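Local coordinates for protein alginate lyase, family PL7 (Zobellia galactanivorans, PDB 4BE3) that degrades the polysaccharide alginate in an exolytic manner, as a lyase of family PL7, at residues Trp14-Gly19 with Thr64-Gly69; Leu18-His23 with Tyr30-Phe35; Phe35-His40 with Val48-Asn53; Ala84-Gln89 with Phe187-Asn192; Leu258-Gln263 with Ala296-Lys301. One frame throughout, in Å; residues are numbered along the deposited sequence.

Interaction 1: Trp14-Gly19 with Thr64-Gly69. With SRT (S,R meso-tartaric acid), chain C.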
# COMPACT_ATOMS: atom_id res chain seq x y z
N TRP A 14 -0.49 -1.24 13.31
CA TRP A 14 0.80 -1.79 13.79
C TRP A 14 0.69 -3.08 14.57
O TRP A 14 -0.33 -3.23 15.31
CB TRP A 14 1.43 -0.81 14.76
CG TRP A 14 1.71 0.57 14.15
CD1 TRP A 14 0.96 1.73 14.35
CD2 TRP A 14 2.95 1.00 13.46
NE1 TRP A 14 1.59 2.81 13.79
CE2 TRP A 14 2.80 2.40 13.20
CE3 TRP A 14 4.10 0.33 13.01
CZ2 TRP A 14 3.85 3.21 12.60
CZ3 TRP A 14 5.11 1.10 12.35
CH2 TRP A 14 4.96 2.51 12.15
N LYS A 15 1.72 -3.98 14.53
CA LYS A 15 1.84 -5.08 15.46
C LYS A 15 3.10 -4.73 16.30
O LYS A 15 3.82 -3.71 15.95
CB LYS A 15 2.09 -6.38 14.74
CG LYS A 15 3.38 -6.38 13.93
CD LYS A 15 3.53 -7.61 13.06
CE LYS A 15 2.56 -7.52 11.86
NZ LYS A 15 3.08 -8.52 10.85
N ILE A 16 3.32 -5.46 17.37
CA ILE A 16 4.53 -5.15 18.18
C ILE A 16 5.31 -6.42 18.49
O ILE A 16 4.70 -7.54 18.57
CB ILE A 16 4.12 -4.34 19.49
CG1 ILE A 16 5.33 -3.54 20.14
CG2 ILE A 16 3.57 -5.29 20.57
CD1 ILE A 16 4.94 -2.51 21.15
N LEU A 17 6.64 -6.24 18.69
CA LEU A 17 7.43 -7.29 19.38
C LEU A 17 7.96 -6.54 20.64
O LEU A 17 8.54 -5.41 20.48
CB LEU A 17 8.56 -7.76 18.47
CG LEU A 17 9.67 -8.58 19.21
CD1 LEU A 17 8.93 -9.83 19.85
CD2 LEU A 17 10.61 -8.95 18.10
N LEU A 18 7.89 -7.12 21.84
CA LEU A 18 8.46 -6.52 23.07
C LEU A 18 9.79 -7.09 23.38
O LEU A 18 10.15 -8.20 22.85
CB LEU A 18 7.54 -6.84 24.27
CG LEU A 18 6.04 -6.46 24.04
CD1 LEU A 18 5.35 -6.83 25.39
CD2 LEU A 18 5.78 -4.96 23.74
N GLY A 19 10.48 -6.44 24.31
CA GLY A 19 11.87 -6.84 24.70
C GLY A 19 11.88 -8.22 25.34
O GLY A 19 12.93 -8.85 25.38
N THR A 64 17.75 -6.75 20.91
CA THR A 64 16.44 -6.83 21.51
C THR A 64 15.69 -5.57 21.18
O THR A 64 16.30 -4.45 20.92
CB THR A 64 16.68 -6.88 23.02
OG1 THR A 64 17.43 -8.13 23.26
CG2 THR A 64 15.33 -6.93 23.78
N ARG A 65 14.35 -5.70 21.03
CA ARG A 65 13.60 -4.43 20.68
C ARG A 65 12.26 -4.44 21.45
O ARG A 65 11.78 -5.53 21.78
CB ARG A 65 13.33 -4.38 19.16
CG ARG A 65 12.27 -5.40 18.68
CD ARG A 65 12.26 -5.52 17.16
NE ARG A 65 13.44 -6.34 16.72
CZ ARG A 65 14.03 -6.16 15.56
NH1 ARG A 65 13.72 -5.04 14.83
NH2 ARG A 65 14.93 -7.02 15.10
N THR A 66 11.71 -3.25 21.65
CA THR A 66 10.23 -3.14 21.89
C THR A 66 9.83 -2.23 20.77
O THR A 66 10.22 -0.99 20.79
CB THR A 66 9.99 -2.49 23.22
OG1 THR A 66 10.45 -3.38 24.25
CG2 THR A 66 8.46 -2.27 23.38
N GLU A 67 9.19 -2.76 19.70
CA GLU A 67 9.13 -1.88 18.47
C GLU A 67 7.85 -2.32 17.70
O GLU A 67 7.58 -3.56 17.56
CB GLU A 67 10.40 -2.26 17.62
CG GLU A 67 10.59 -1.29 16.44
CD GLU A 67 11.78 -1.66 15.58
OE1 GLU A 67 12.05 -2.89 15.35
OE2 GLU A 67 12.38 -0.69 15.08
N LEU A 68 7.23 -1.32 17.13
CA LEU A 68 6.02 -1.60 16.23
C LEU A 68 6.47 -2.03 14.87
O LEU A 68 7.53 -1.50 14.38
CB LEU A 68 5.31 -0.28 16.10
CG LEU A 68 4.89 0.38 17.36
CD1 LEU A 68 4.08 1.64 16.92
CD2 LEU A 68 3.91 -0.53 18.16
N GLY A 69 5.70 -2.84 14.13
CA GLY A 69 5.98 -3.10 12.73
C GLY A 69 4.65 -2.80 12.00
O GLY A 69 3.54 -3.21 12.50
O1 SRT C . 13.28 -8.18 11.83
O11 SRT C . 12.33 -6.08 11.90
C1 SRT C . 12.37 -7.32 12.00
C2 SRT C . 11.03 -7.67 12.54
O2 SRT C . 9.86 -7.12 11.90
C3 SRT C . 10.96 -8.72 13.62
O3 SRT C . 11.19 -7.77 14.57
C4 SRT C . 9.74 -9.51 13.78
O4 SRT C . 8.96 -9.31 14.70
O41 SRT C . 9.41 -10.30 12.89
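Trp14 and Leu68 meet with their side chains at about a right angle. Leu68 CD1 sits over one indole face, 3.8 Å from the centroid of the five-membered ring, in a CH-pi contact. With CG anti to the carbonyl carbon (chi1 -59°), the Trp14 ring turns its benzo edge to the other strand, and CE3 comes 3.3 Å from Gly69 C. The other branch of Leu68 goes to Ile16, with CD2 3.7 Å from Ile16 CD1. On the reverse face of the sheet, Leu17 runs across Arg65, its CD2 3.9 Å from Arg65 CD. The Arg65 guanidinium lies with one face under O3 of meso-tartaric acid. In its own plane, NH1 gives a hydrogen bond of 2.8 Å to Glu67 OE1, part of a salt bridge, which, with Tyr261 in cation-pi contact, probably fixes how the group is turned. Glu67 OE1 also pairs with Lys257, so one carboxylate joins two basic residues of the tartrate pocket. Lys15 with Gly69 and Leu17 with Glu67 are antiparallel hydrogen-bonded pairs. Strand 65-70 lies between strands 14-17 and 254-258 of the cleft-forming sheet of the PL7 jelly roll. Leu68 packs on Phe49 of strand 44-52, and Ile16 on Phe36 of strand 36-41.

Interaction 2: Leu18-His23 with Tyr30-Phe35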
# COMPACT_ATOMS: atom_id res chain seq x y z
N LEU A 18 7.89 -7.12 21.84
CA LEU A 18 8.46 -6.52 23.07
C LEU A 18 9.79 -7.09 23.38
O LEU A 18 10.15 -8.20 22.85
CB LEU A 18 7.54 -6.84 24.27
CG LEU A 18 6.04 -6.46 24.04
CD1 LEU A 18 5.35 -6.83 25.39
CD2 LEU A 18 5.78 -4.96 23.74
N GLY A 19 10.48 -6.44 24.31
CA GLY A 19 11.87 -6.84 24.70
C GLY A 19 11.88 -8.22 25.34
O GLY A 19 12.93 -8.85 25.38
N ASP A 20 10.74 -8.67 25.89
CA ASP A 20 10.71 -10.00 26.41
C ASP A 20 10.23 -11.11 25.43
O ASP A 20 9.98 -12.25 25.90
CB ASP A 20 9.86 -10.04 27.64
CG ASP A 20 8.39 -9.89 27.31
OD1 ASP A 20 7.98 -9.67 26.10
OD2 ASP A 20 7.56 -10.05 28.28
N GLY A 21 10.11 -10.79 24.15
CA GLY A 21 9.86 -11.71 23.03
C GLY A 21 8.33 -11.87 22.83
O GLY A 21 7.90 -12.58 21.91
N THR A 22 7.51 -11.08 23.51
CA THR A 22 6.05 -11.15 23.27
C THR A 22 5.72 -10.55 21.90
O THR A 22 6.13 -9.40 21.64
CB THR A 22 5.30 -10.30 24.34
OG1 THR A 22 5.62 -10.83 25.62
CG2 THR A 22 3.77 -10.30 24.19
N HIS A 23 4.93 -11.26 21.08
CA HIS A 23 4.38 -10.68 19.84
C HIS A 23 2.96 -10.35 20.03
O HIS A 23 2.19 -11.16 20.64
CB HIS A 23 4.46 -11.65 18.68
CG HIS A 23 5.88 -11.86 18.14
ND1 HIS A 23 6.35 -11.17 17.04
CD2 HIS A 23 6.87 -12.77 18.48
CE1 HIS A 23 7.62 -11.59 16.76
NE2 HIS A 23 7.92 -12.58 17.63
N TYR A 30 -3.77 -2.14 24.57
CA TYR A 30 -2.75 -3.12 24.98
C TYR A 30 -1.61 -2.40 25.57
O TYR A 30 -1.19 -1.40 24.97
CB TYR A 30 -2.32 -3.88 23.79
CG TYR A 30 -1.19 -4.86 24.16
CD1 TYR A 30 -1.48 -6.03 24.80
CD2 TYR A 30 0.17 -4.52 23.90
CE1 TYR A 30 -0.47 -6.96 25.18
CE2 TYR A 30 1.16 -5.43 24.20
CZ TYR A 30 0.83 -6.63 24.85
OH TYR A 30 1.84 -7.50 25.19
N ALA A 31 -1.12 -2.86 26.72
CA ALA A 31 0.14 -2.27 27.26
C ALA A 31 0.82 -3.40 27.97
O ALA A 31 0.17 -4.44 28.30
CB ALA A 31 -0.14 -1.09 28.24
N LYS A 32 2.12 -3.23 28.26
CA LYS A 32 2.72 -4.17 29.13
C LYS A 32 3.75 -3.38 29.89
O LYS A 32 4.65 -2.69 29.30
CB LYS A 32 3.37 -5.31 28.34
CG LYS A 32 4.13 -6.13 29.40
CD LYS A 32 3.78 -7.58 29.41
CE LYS A 32 4.64 -8.37 28.45
NZ LYS A 32 4.87 -9.63 29.22
N ASP A 33 3.63 -3.40 31.22
CA ASP A 33 4.51 -2.68 32.10
C ASP A 33 6.00 -3.00 31.77
O ASP A 33 6.36 -4.18 31.42
CB ASP A 33 4.36 -3.21 33.55
CG ASP A 33 3.03 -2.79 34.19
OD1 ASP A 33 2.29 -1.98 33.67
OD2 ASP A 33 2.81 -3.27 35.30
N ASP A 34 6.81 -1.96 31.92
CA ASP A 34 8.30 -2.06 31.60
C ASP A 34 8.65 -2.24 30.13
O ASP A 34 9.86 -2.41 29.88
CB ASP A 34 8.94 -3.24 32.31
CG ASP A 34 9.04 -3.04 33.81
OD1 ASP A 34 8.79 -1.88 34.33
OD2 ASP A 34 9.35 -4.09 34.43
N PHE A 35 7.69 -2.28 29.20
CA PHE A 35 8.06 -2.41 27.77
C PHE A 35 7.32 -1.39 26.96
O PHE A 35 7.89 -0.72 26.13
CB PHE A 35 7.74 -3.79 27.22
CG PHE A 35 8.57 -4.88 27.93
CD1 PHE A 35 9.90 -5.07 27.61
CD2 PHE A 35 7.98 -5.68 28.90
CE1 PHE A 35 10.66 -6.06 28.30
CE2 PHE A 35 8.72 -6.66 29.59
CZ PHE A 35 10.04 -6.84 29.29
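Phe35 packs against the type I beta turn from Leu18 to Gly21, and Asp20 in that turn also forms an Asx turn. Phe35 is the most covered residue here. One face of its ring looks at the Asp20 carboxylate carbon CG, and CZ lies 3.6 Å from Asp20 CB. The carboxylate and ring planes are 37° apart. The turn backbone continues the contact, with Gly19 N 3.6 Å from Phe35 CD1. Ile286 and Tyr290 of helix 286-291 also touch Phe35. Leu18 comes next in buried surface. Its CD1 reaches between Tyr30 OH and Lys32, and meets Lys32 CE at 3.5 Å, a tight carbon contact. Its CD2 turns to Phe35 CB. The Lys32 chain is bent beyond CG (chi3 89°), which carries its ammonium to the Asp20 carboxylate as a salt bridge. The contact joins the loop after strand 14-17, which leads to His23 of the tartrate pocket, to the loop before strand 36-41. Lys32 NZ meets the syn lone pair of Asp20 OD2 at 2.9 Å. Asp20 OD1 takes Thr22 OG1 at 2.7 Å. Thr22 N reaches the same OD1 from the same face of the carboxylate plane.

Interaction 3: Phe35-His40 with Val48-Asn53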
# COMPACT_ATOMS: atom_id res chain seq x y z
N PHE A 35 7.69 -2.28 29.20
CA PHE A 35 8.06 -2.41 27.77
C PHE A 35 7.32 -1.39 26.96
O PHE A 35 7.89 -0.72 26.13
CB PHE A 35 7.74 -3.79 27.22
CG PHE A 35 8.57 -4.88 27.93
CD1 PHE A 35 9.90 -5.07 27.61
CD2 PHE A 35 7.98 -5.68 28.90
CE1 PHE A 35 10.66 -6.06 28.30
CE2 PHE A 35 8.72 -6.66 29.59
CZ PHE A 35 10.04 -6.84 29.29
N PHE A 36 5.97 -1.34 27.13
CA PHE A 36 5.18 -0.62 26.08
C PHE A 36 4.01 -0.03 26.80
O PHE A 36 3.11 -0.81 27.25
CB PHE A 36 4.67 -1.56 25.00
CG PHE A 36 3.75 -0.89 23.95
CD1 PHE A 36 4.16 0.25 23.17
CD2 PHE A 36 2.44 -1.40 23.78
CE1 PHE A 36 3.29 0.79 22.20
CE2 PHE A 36 1.59 -0.86 22.81
CZ PHE A 36 1.98 0.25 22.10
N TYR A 37 4.07 1.26 27.09
CA TYR A 37 3.08 1.82 28.07
C TYR A 37 3.07 3.31 27.90
O TYR A 37 3.82 3.86 27.13
CB TYR A 37 3.38 1.52 29.54
CG TYR A 37 4.81 1.87 29.96
CD1 TYR A 37 5.83 0.90 29.79
CD2 TYR A 37 5.13 3.11 30.51
CE1 TYR A 37 7.15 1.20 30.21
CE2 TYR A 37 6.43 3.39 30.94
CZ TYR A 37 7.41 2.45 30.78
OH TYR A 37 8.73 2.79 31.20
N VAL A 38 2.18 3.98 28.59
CA VAL A 38 2.02 5.45 28.42
C VAL A 38 2.63 6.10 29.65
O VAL A 38 2.47 5.57 30.78
CB VAL A 38 0.51 5.89 28.36
CG1 VAL A 38 0.47 7.42 28.39
CG2 VAL A 38 -0.07 5.33 27.03
N GLU A 39 3.30 7.24 29.50
CA GLU A 39 3.83 7.99 30.65
C GLU A 39 3.35 9.39 30.45
O GLU A 39 3.34 9.90 29.33
CB GLU A 39 5.42 8.01 30.74
CG GLU A 39 5.75 8.51 32.14
CD GLU A 39 7.03 7.99 32.70
OE1 GLU A 39 7.44 6.78 32.52
OE2 GLU A 39 7.64 8.86 33.37
N HIS A 40 2.90 10.00 31.56
CA HIS A 40 2.36 11.36 31.55
C HIS A 40 3.41 12.32 32.10
O HIS A 40 4.03 12.04 33.12
CB HIS A 40 1.00 11.47 32.40
CG HIS A 40 0.39 12.86 32.29
ND1 HIS A 40 -0.16 13.34 31.09
CD2 HIS A 40 0.39 13.96 33.19
CE1 HIS A 40 -0.55 14.63 31.24
NE2 HIS A 40 -0.21 15.02 32.53
N VAL A 48 5.75 5.00 25.60
CA VAL A 48 7.11 4.64 25.96
C VAL A 48 7.41 3.34 25.34
O VAL A 48 6.62 2.40 25.50
CB VAL A 48 7.25 4.53 27.49
CG1 VAL A 48 8.66 4.04 27.94
CG2 VAL A 48 6.99 5.85 28.20
N PHE A 49 8.62 3.17 24.74
CA PHE A 49 9.06 1.90 24.36
C PHE A 49 10.37 1.68 25.16
O PHE A 49 11.31 2.57 25.07
CB PHE A 49 9.49 1.91 22.87
CG PHE A 49 8.29 2.15 21.94
CD1 PHE A 49 7.82 3.44 21.71
CD2 PHE A 49 7.66 1.04 21.32
CE1 PHE A 49 6.65 3.67 20.90
CE2 PHE A 49 6.55 1.24 20.47
CZ PHE A 49 6.09 2.56 20.25
N LYS A 50 10.42 0.59 25.92
CA LYS A 50 11.59 0.40 26.78
C LYS A 50 12.03 -1.03 26.53
O LYS A 50 11.18 -1.96 26.34
CB LYS A 50 11.16 0.64 28.18
CG LYS A 50 12.38 0.53 29.20
CD LYS A 50 11.84 0.68 30.64
CE LYS A 50 13.08 0.75 31.56
NZ LYS A 50 12.67 1.10 32.95
N THR A 51 13.35 -1.23 26.41
CA THR A 51 13.81 -2.60 26.16
C THR A 51 15.23 -2.80 26.76
O THR A 51 16.05 -1.89 26.68
CB THR A 51 13.85 -2.86 24.62
OG1 THR A 51 14.33 -4.17 24.34
CG2 THR A 51 14.83 -1.86 23.87
N PRO A 52 15.51 -3.99 27.23
CA PRO A 52 16.88 -4.14 27.82
C PRO A 52 17.88 -4.41 26.71
O PRO A 52 17.50 -4.60 25.52
CB PRO A 52 16.67 -5.46 28.69
CG PRO A 52 15.69 -6.28 27.81
CD PRO A 52 14.72 -5.22 27.37
N ASN A 53 19.18 -4.48 27.10
CA ASN A 53 20.17 -4.82 26.13
C ASN A 53 20.11 -6.30 25.68
O ASN A 53 20.43 -6.63 24.55
CB ASN A 53 21.57 -4.62 26.89
CG ASN A 53 21.99 -3.14 27.03
OD1 ASN A 53 21.31 -2.21 26.55
ND2 ASN A 53 23.18 -2.95 27.75
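Val48 lies under the ring of Tyr37, with CB 3.9 Å from the ring centroid and over its face. The Tyr37 chi1 of 51° folds the ring across the neighbouring strand, and Val48 CG1 comes 3.5 Å from Tyr37 CZ. Val48 CG2 turns instead to Glu39 CB. Lys50 is fully extended and passes Tyr37 OH with its CD at 3.8 Å. Its ammonium end has cation-pi partners in Tyr290 and Tyr295. The strands form a beta hairpin, 36-41 with 44-52, at the edge of the seven-stranded sheet. Val48 N bonds to Tyr37 O at 2.7 Å, nearly straight. A serine in place of Tyr37 would probably leave the side of Val48 that faces the ring uncovered and Lys50 CD without its neighbour. On the other face, Phe36 and Phe49 point the same way, side by side. Their ring planes are oblique at 46°, and Phe36 CE1 is 3.7 Å from Phe49 CE2.

Interaction 4: Ala84-Gln89 with Phe187-Asn192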
# COMPACT_ATOMS: atom_id res chain seq x y z
N ALA A 84 7.32 10.89 12.90
CA ALA A 84 7.38 10.67 14.27
C ALA A 84 7.93 11.89 15.04
O ALA A 84 8.71 12.64 14.52
CB ALA A 84 8.30 9.48 14.60
N THR A 85 7.46 12.11 16.25
CA THR A 85 8.09 13.11 17.14
C THR A 85 8.38 12.39 18.40
O THR A 85 7.48 11.72 18.98
CB THR A 85 7.11 14.29 17.40
OG1 THR A 85 6.92 14.98 16.12
CG2 THR A 85 7.72 15.24 18.34
N LEU A 86 9.59 12.55 18.94
CA LEU A 86 9.99 11.62 20.03
C LEU A 86 11.11 12.26 20.87
O LEU A 86 11.60 13.32 20.47
CB LEU A 86 10.56 10.30 19.40
CG LEU A 86 11.87 10.53 18.53
CD1 LEU A 86 12.72 9.27 18.69
CD2 LEU A 86 11.49 10.67 17.04
N LYS A 87 11.49 11.65 21.99
CA LYS A 87 12.74 12.02 22.68
C LYS A 87 13.27 10.75 23.18
O LYS A 87 12.51 9.85 23.61
CB LYS A 87 12.52 13.10 23.73
CG LYS A 87 11.44 12.73 24.76
CD LYS A 87 11.08 13.99 25.55
CE LYS A 87 10.16 13.55 26.72
NZ LYS A 87 9.89 14.85 27.43
N VAL A 88 14.62 10.59 23.11
CA VAL A 88 15.24 9.43 23.66
C VAL A 88 15.53 9.74 25.07
O VAL A 88 16.13 10.78 25.37
CB VAL A 88 16.54 9.08 22.86
CG1 VAL A 88 17.27 7.89 23.50
CG2 VAL A 88 16.15 8.75 21.39
N GLN A 89 15.15 8.80 25.97
CA GLN A 89 15.27 9.02 27.44
C GLN A 89 16.47 8.22 27.93
O GLN A 89 16.97 8.56 28.98
CB GLN A 89 14.04 8.54 28.22
CG GLN A 89 12.82 9.43 27.81
CD GLN A 89 12.91 10.86 28.36
OE1 GLN A 89 13.87 11.52 28.16
NE2 GLN A 89 11.86 11.35 29.03
N PHE A 187 12.78 15.59 19.11
CA PHE A 187 13.07 15.85 17.69
C PHE A 187 12.04 15.04 16.86
O PHE A 187 11.32 14.18 17.43
CB PHE A 187 14.55 15.44 17.31
CG PHE A 187 14.89 13.99 17.56
CD1 PHE A 187 15.25 13.59 18.84
CD2 PHE A 187 14.83 13.08 16.49
CE1 PHE A 187 15.64 12.24 19.07
CE2 PHE A 187 15.23 11.72 16.70
CZ PHE A 187 15.65 11.31 17.99
N SER A 188 11.96 15.42 15.58
CA SER A 188 11.01 14.77 14.65
C SER A 188 11.79 14.18 13.49
O SER A 188 12.78 14.77 13.08
CB SER A 188 10.09 15.91 14.13
OG SER A 188 9.33 16.31 15.32
N TYR A 189 11.25 13.13 12.85
CA TYR A 189 11.73 12.67 11.60
C TYR A 189 10.49 12.41 10.72
O TYR A 189 9.34 12.16 11.22
CB TYR A 189 12.63 11.42 11.73
CG TYR A 189 12.00 10.21 12.28
CD1 TYR A 189 11.14 9.41 11.41
CD2 TYR A 189 12.37 9.70 13.50
CE1 TYR A 189 10.57 8.18 11.87
CE2 TYR A 189 11.79 8.45 14.00
CZ TYR A 189 10.88 7.72 13.14
OH TYR A 189 10.43 6.51 13.65
N GLU A 190 10.75 12.50 9.45
CA GLU A 190 9.79 11.99 8.45
C GLU A 190 10.52 11.18 7.46
O GLU A 190 11.57 11.65 6.91
CB GLU A 190 9.17 13.22 7.74
CG GLU A 190 8.14 12.80 6.62
CD GLU A 190 7.52 14.02 5.96
OE1 GLU A 190 6.67 14.69 6.52
OE2 GLU A 190 8.06 14.43 4.88
N ILE A 191 10.00 9.98 7.16
CA ILE A 191 10.56 9.18 6.08
C ILE A 191 9.40 9.16 5.01
O ILE A 191 8.36 8.56 5.29
CB ILE A 191 10.77 7.76 6.48
CG1 ILE A 191 11.74 7.75 7.76
CG2 ILE A 191 11.37 6.90 5.25
CD1 ILE A 191 11.84 6.31 8.37
N ASN A 192 9.65 9.84 3.90
CA ASN A 192 8.61 9.95 2.81
C ASN A 192 9.10 9.26 1.58
O ASN A 192 10.04 9.76 0.88
CB ASN A 192 8.43 11.47 2.61
CG ASN A 192 7.52 11.74 1.39
OD1 ASN A 192 6.72 10.85 1.06
ND2 ASN A 192 7.68 12.86 0.69
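Ala84 and Tyr189 form one antiparallel hydrogen-bonded pair, and Leu86 and Phe187 form the next. Four backbone bonds result. Ala84 N reaches Tyr189 O at 2.9 Å, and Leu86 N reaches Phe187 O at 2.8 Å, each with a return bond. Between them lies the non-hydrogen-bonded pair Thr85 and Ser188. Here the side chains do the bonding: Thr85 OG1 and Ser188 OG share a hydrogen bond of 2.9 Å on the more open face of the sheet. The other face is apolar, with two CH-pi contacts. Ala84 CB stands over the Tyr189 ring, 3.7 Å from its centroid. Leu86 CG stands over the Phe187 ring at 4.1 Å from the centroid. A chi1 near +60° in both aromatics (62° in Tyr189, 59° in Phe187) swings the rings over the opposite strand. Leu86 CD2 bridges to Tyr189 CD2 at 3.8 Å, and Val88 CG2 comes to the edge of Phe187. Tyr189 OH bonds to Val107 O, and its ring touches Ile123 of strand 121-126. The apolar face looks at the other sheet, as in a beta-sandwich such as the PL7 jelly roll.

Interaction 5: Leu258-Gln263 with Ala296-Lys301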
# COMPACT_ATOMS: atom_id res chain seq x y z
N LEU A 258 8.91 1.30 14.14
CA LEU A 258 9.08 2.50 14.99
C LEU A 258 9.10 1.99 16.39
O LEU A 258 8.20 1.14 16.80
CB LEU A 258 7.84 3.39 14.77
CG LEU A 258 7.80 4.65 15.65
CD1 LEU A 258 7.08 5.81 14.83
CD2 LEU A 258 7.03 4.48 16.96
N GLY A 259 9.98 2.58 17.26
CA GLY A 259 9.94 2.25 18.70
C GLY A 259 11.40 2.33 19.26
O GLY A 259 12.08 3.34 18.96
N ALA A 260 11.79 1.30 20.04
CA ALA A 260 13.15 1.25 20.60
C ALA A 260 13.78 -0.09 20.21
O ALA A 260 13.51 -1.11 20.84
CB ALA A 260 13.08 1.40 22.11
N TYR A 261 14.65 -0.06 19.20
CA TYR A 261 15.32 -1.30 18.76
C TYR A 261 16.74 -1.08 19.28
O TYR A 261 17.51 -0.26 18.70
CB TYR A 261 15.27 -1.27 17.22
CG TYR A 261 16.04 -2.42 16.53
CD1 TYR A 261 16.38 -3.60 17.22
CD2 TYR A 261 16.34 -2.27 15.15
CE1 TYR A 261 17.00 -4.66 16.49
CE2 TYR A 261 16.96 -3.32 14.47
CZ TYR A 261 17.26 -4.45 15.13
OH TYR A 261 17.87 -5.46 14.40
N ASN A 262 17.05 -1.76 20.34
CA ASN A 262 18.33 -1.49 21.11
C ASN A 262 19.48 -2.00 20.32
O ASN A 262 19.47 -3.16 20.00
CB ASN A 262 18.24 -2.23 22.40
CG ASN A 262 19.27 -1.68 23.43
OD1 ASN A 262 20.15 -0.91 23.03
ND2 ASN A 262 19.11 -2.05 24.67
N GLN A 263 20.51 -1.16 20.00
CA GLN A 263 21.60 -1.79 19.27
C GLN A 263 22.75 -2.09 20.24
O GLN A 263 23.78 -2.57 19.79
CB GLN A 263 22.21 -0.74 18.34
CG GLN A 263 21.11 -0.15 17.42
CD GLN A 263 20.57 -1.21 16.47
OE1 GLN A 263 19.34 -1.65 16.62
NE2 GLN A 263 21.32 -1.64 15.53
N ALA A 296 17.43 0.64 26.67
CA ALA A 296 17.19 1.85 25.97
C ALA A 296 15.71 2.18 26.17
O ALA A 296 14.90 1.29 26.40
CB ALA A 296 17.40 1.55 24.44
N GLU A 297 15.38 3.45 26.07
CA GLU A 297 14.03 3.85 26.32
C GLU A 297 13.70 5.10 25.50
O GLU A 297 14.48 6.08 25.49
CB GLU A 297 13.93 4.23 27.84
CG GLU A 297 12.43 4.70 28.16
CD GLU A 297 12.25 4.98 29.64
OE1 GLU A 297 13.01 4.34 30.46
OE2 GLU A 297 11.38 5.81 30.06
N VAL A 298 12.62 5.07 24.74
CA VAL A 298 12.40 6.14 23.74
C VAL A 298 10.86 6.48 23.91
O VAL A 298 10.06 5.51 24.01
CB VAL A 298 12.57 5.58 22.33
CG1 VAL A 298 12.36 6.71 21.28
CG2 VAL A 298 14.06 5.02 22.11
N TRP A 299 10.55 7.77 23.92
CA TRP A 299 9.15 8.19 24.11
C TRP A 299 8.66 8.85 22.90
O TRP A 299 9.36 9.66 22.31
CB TRP A 299 9.12 9.19 25.23
CG TRP A 299 9.39 8.67 26.59
CD1 TRP A 299 9.99 7.44 27.02
CD2 TRP A 299 9.11 9.39 27.78
NE1 TRP A 299 10.06 7.42 28.40
CE2 TRP A 299 9.56 8.57 28.90
CE3 TRP A 299 8.55 10.67 28.04
CZ2 TRP A 299 9.42 8.99 30.25
CZ3 TRP A 299 8.41 11.08 29.41
CH2 TRP A 299 8.88 10.28 30.47
N PHE A 300 7.45 8.53 22.43
CA PHE A 300 6.98 9.16 21.23
C PHE A 300 5.75 9.91 21.55
O PHE A 300 4.87 9.39 22.32
CB PHE A 300 6.57 8.09 20.19
CG PHE A 300 7.76 7.42 19.51
CD1 PHE A 300 8.48 6.46 20.21
CD2 PHE A 300 8.08 7.84 18.21
CE1 PHE A 300 9.54 5.83 19.58
CE2 PHE A 300 9.21 7.19 17.58
CZ PHE A 300 9.93 6.28 18.33
N LYS A 301 5.61 11.08 20.97
CA LYS A 301 4.26 11.70 21.20
C LYS A 301 3.46 11.72 19.89
O LYS A 301 2.27 12.09 19.86
CB LYS A 301 4.42 13.09 21.75
CG LYS A 301 5.05 14.04 20.84
CD LYS A 301 4.79 15.30 21.61
CE LYS A 301 4.75 16.52 20.76
NZ LYS A 301 5.14 17.65 21.66
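Leu258 and Phe300 make the tight end of this contact. Leu258 CD2 stands over the centre of the Phe300 ring, 3.5 Å from the centroid and 11° off its normal. Leu258 CG is as close, 3.5 Å from Phe300 CE2. The next residue, Gly259, places its O at the ring edge, 3.6 Å from Phe300 CE1. Its backbone angles (147/-134) suit glycine, and the chain turns a corner here. An alanine in place of Phe300 would probably open a gap under Leu258 and leave its CD2 without the ring it covers. The far end is looser, though also buried. Ala260 CB meets Val298 CG2 at 3.8 Å. The flat amide of Asn262 lies near Ala296, its CG 3.9 Å from Ala296 CB. That amide spends its polar atoms on Asn53, Pro52 and Thr264. Strands 260-262 and 295-306 belong to different sheets. The side-chain contacts between these segments are thus mostly carbon on carbon, which suggests that exclusion of water rather than polar bonding is what mainly holds these two segments together.

Overall arrangement
From the N terminus, interaction 1 joins 14-19 to 64-69 and closes the first long loop. Within that loop, interaction 2 starts at Leu18 and Gly19, which it shares with interaction 1, and closes a short excursion. Interaction 3 follows it as the hairpin 36-41/44-52, and the two share Phe35. After strand 65-70 the chain returns to the sheet of interaction 3, where interaction 4 spans nearly a hundred residues by pairing 80-90 with 187-194. Interaction 5 comes last and bridges the sheets, since 260-262 is beside 65-70 while 295-306 lies between 44-52 and 80-90. Backbone bonds of its segments reach interactions 1, 3 and 4. None of the five loops cross.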